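Local coordinates for protein ribonuclease VapC2 (Rickettsia felis, PDB 3ZVK) that cleaves single-stranded RNA with the help of magnesium, as the toxic partner of antitoxin VapB2 in a type II toxin-antitoxin system, at residues Thr33-Ser38 / Glu69-Ser74. The protein carries 1 engineered substitution. Numbering follows the deposited sequence.
Sequences TIAISS and EIIDFS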
loop_
_atom_site.group_PDB
_atom_site.type_symbol
_atom_site.label_atom_id
_atom_site.label_comp_id
_atom_site.label_asym_id
_atom_site.label_seq_id
_atom_site.Cartn_x
_atom_site.Cartn_y
_atom_site.Cartn_z
ATOM N N THR A 33 -1.523 -28.156 -13.316
ATOM C CA THR A 33 -2.235 -27.310 -12.362
ATOM C C THR A 33 -3.708 -27.266 -12.718
ATOM O O THR A 33 -4.073 -26.895 -13.840
ATOM C CB THR A 33 -1.649 -25.883 -12.366
ATOM O OG1 THR A 33 -0.258 -25.927 -12.034
ATOM C CG2 THR A 33 -2.368 -24.951 -11.405
ATOM N N ILE A 34 -4.559 -27.633 -11.747
ATOM C CA ILE A 34 -6.007 -27.548 -11.876
ATOM C C ILE A 34 -6.440 -26.235 -11.285
ATOM O O ILE A 34 -6.129 -25.946 -10.119
ATOM C CB ILE A 34 -6.741 -28.766 -11.286
ATOM C CG1 ILE A 34 -6.337 -30.048 -12.120
ATOM C CG2 ILE A 34 -8.288 -28.518 -11.371
ATOM C CD1 ILE A 34 -6.496 -31.269 -11.418
ATOM N N ALA A 35 -7.141 -25.420 -12.097
ATOM C CA ALA A 35 -7.625 -24.099 -11.670
ATOM C C ALA A 35 -9.034 -23.747 -12.129
ATOM O O ALA A 35 -9.631 -24.455 -12.942
ATOM C CB ALA A 35 -6.648 -23.034 -12.143
ATOM N N ILE A 36 -9.577 -22.654 -11.584
ATOM C CA ILE A 36 -10.840 -22.015 -11.992
ATOM C C ILE A 36 -10.628 -20.528 -12.021
ATOM O O ILE A 36 -9.853 -19.988 -11.238
ATOM C CB ILE A 36 -12.160 -22.388 -11.233
ATOM C CG1 ILE A 36 -12.134 -22.000 -9.741
ATOM C CG2 ILE A 36 -12.614 -23.833 -11.503
ATOM C CD1 ILE A 36 -13.506 -21.814 -9.114
ATOM N N SER A 37 -11.307 -19.869 -12.923
ATOM C CA SER A 37 -11.294 -18.424 -13.039
ATOM C C SER A 37 -12.116 -17.899 -11.867
ATOM O O SER A 37 -13.057 -18.557 -11.441
ATOM C CB SER A 37 -11.996 -18.021 -14.338
ATOM O OG SER A 37 -11.978 -16.613 -14.492
ATOM N N SER A 38 -11.792 -16.707 -11.366
ATOM C CA SER A 38 -12.609 -16.056 -10.348
ATOM C C SER A 38 -14.044 -15.836 -10.925
ATOM O O SER A 38 -14.991 -15.816 -10.135
ATOM C CB SER A 38 -11.979 -14.744 -9.888
ATOM O OG SER A 38 -11.687 -13.852 -10.953
ATOM N N GLU A 69 -6.806 -24.050 -7.729
ATOM C CA GLU A 69 -6.213 -22.732 -7.644
ATOM C C GLU A 69 -7.271 -21.774 -8.233
ATOM O O GLU A 69 -7.783 -22.018 -9.324
ATOM C CB GLU A 69 -4.934 -22.677 -8.478
ATOM C CG GLU A 69 -4.164 -21.362 -8.338
ATOM C CD GLU A 69 -2.790 -21.338 -8.994
ATOM O OE1 GLU A 69 -2.047 -22.338 -8.867
ATOM O OE2 GLU A 69 -2.447 -20.306 -9.617
ATOM N N ILE A 70 -7.651 -20.727 -7.493
ATOM C CA ILE A 70 -8.604 -19.711 -7.986
ATOM C C ILE A 70 -7.770 -18.588 -8.619
ATOM O O ILE A 70 -6.954 -17.973 -7.935
ATOM C CB ILE A 70 -9.580 -19.214 -6.887
ATOM C CG1 ILE A 70 -10.254 -20.419 -6.189
ATOM C CG2 ILE A 70 -10.631 -18.251 -7.493
ATOM C CD1 ILE A 70 -10.550 -20.166 -4.758
ATOM N N ILE A 71 -7.897 -18.405 -9.938
ATOM C CA ILE A 71 -7.111 -17.407 -10.662
ATOM C C ILE A 71 -7.953 -16.168 -10.887
ATOM O O ILE A 71 -9.037 -16.261 -11.450
ATOM C CB ILE A 71 -6.487 -17.959 -11.985
ATOM C CG1 ILE A 71 -5.651 -19.250 -11.733
ATOM C CG2 ILE A 71 -5.644 -16.871 -12.704
ATOM C CD1 ILE A 71 -5.105 -19.925 -12.988
ATOM N N ASP A 72 -7.451 -15.011 -10.440
ATOM C CA ASP A 72 -8.118 -13.720 -10.589
ATOM C C ASP A 72 -8.182 -13.279 -12.057
ATOM O O ASP A 72 -7.227 -13.512 -12.811
ATOM C CB ASP A 72 -7.407 -12.653 -9.732
ATOM C CG ASP A 72 -7.485 -12.911 -8.221
ATOM O OD1 ASP A 72 -8.346 -13.755 -7.783
ATOM O OD2 ASP A 72 -6.675 -12.288 -7.468
ATOM N N PHE A 73 -9.323 -12.686 -12.473
ATOM C CA PHE A 73 -9.457 -12.200 -13.847
ATOM C C PHE A 73 -8.641 -10.901 -13.899
ATOM O O PHE A 73 -9.001 -9.900 -13.286
ATOM C CB PHE A 73 -10.923 -11.998 -14.238
ATOM C CG PHE A 73 -11.091 -11.577 -15.673
ATOM C CD1 PHE A 73 -11.176 -12.523 -16.681
ATOM C CD2 PHE A 73 -11.142 -10.221 -16.023
ATOM C CE1 PHE A 73 -11.320 -12.130 -18.026
ATOM C CE2 PHE A 73 -11.274 -9.826 -17.360
ATOM C CZ PHE A 73 -11.351 -10.784 -18.360
ATOM N N SER A 74 -7.497 -10.967 -14.558
ATOM C CA SER A 74 -6.508 -9.888 -14.625
ATOM C C SER A 74 -6.525 -9.050 -15.882
ATOM O O SER A 74 -7.146 -9.426 -16.846
ATOM C CB SER A 74 -5.113 -10.469 -14.418
ATOM O OG SER A 74 -4.928 -11.523 -15.353
#
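Ile-36 joins strand 33-37 to strand 69-71 through both of its backbone polar groups: its N gives a hydrogen bond to Glu-69 O (3.0 Å), and its O receives one from Ile-71 N (2.8 Å). The second is nearly straight, 175° at the hydrogen. Before this pair Glu-69 N donates to Ile-34 O (3.1 Å), and after it Ser-38 N donates to Ile-71 O (2.8 Å), where the first turn of helix 38-50 begins. The strands run parallel, the axes of these short segments turned 39° from each other.

On one face the methyl of Ala-35 touches both Glu-69 and Ile-71. Ile-71 sets its CG1 branch anti to the carbonyl carbon (chi1 -54°), and the terminal CD1 comes 3.6 Å from Ala-35 CB; the same side chain also packs on His-105 and Glu-109 of helix 97-109. The other face carries Ile-36 and Ile-70, whose CG1 atoms stand 4.3 Å apart, and both rest on Leu-41. Ile-70 CG2, anti to its own backbone N, reaches to 4.1 Å from Ser-38 CA.

Farther out, Ser-37 OG caps helix 38-50 at Ile-39 N and is also hydrogen-bonded to His-105 ND1, while the ring of Phe-73 meets His-105 edge-to-face. Ser-38 OG bonds to Phe-73 O of the second VapC2 subunit, and Phe-73 O accepts the matching hydrogen bond from that subunit's Ser-38 OG. Strand 33-37 also pairs with strand 2-5 on its other side, which leaves 69-71 at one edge of the chain's parallel sheet, the central element of the PIN domain.

Backbone bonding thus sets the register here, whereas the apolar side chains tie the edge strand to helices on both faces. Beyond the last interstrand bond, serine and backbone polar groups carry the contact into the toxin-toxin interface.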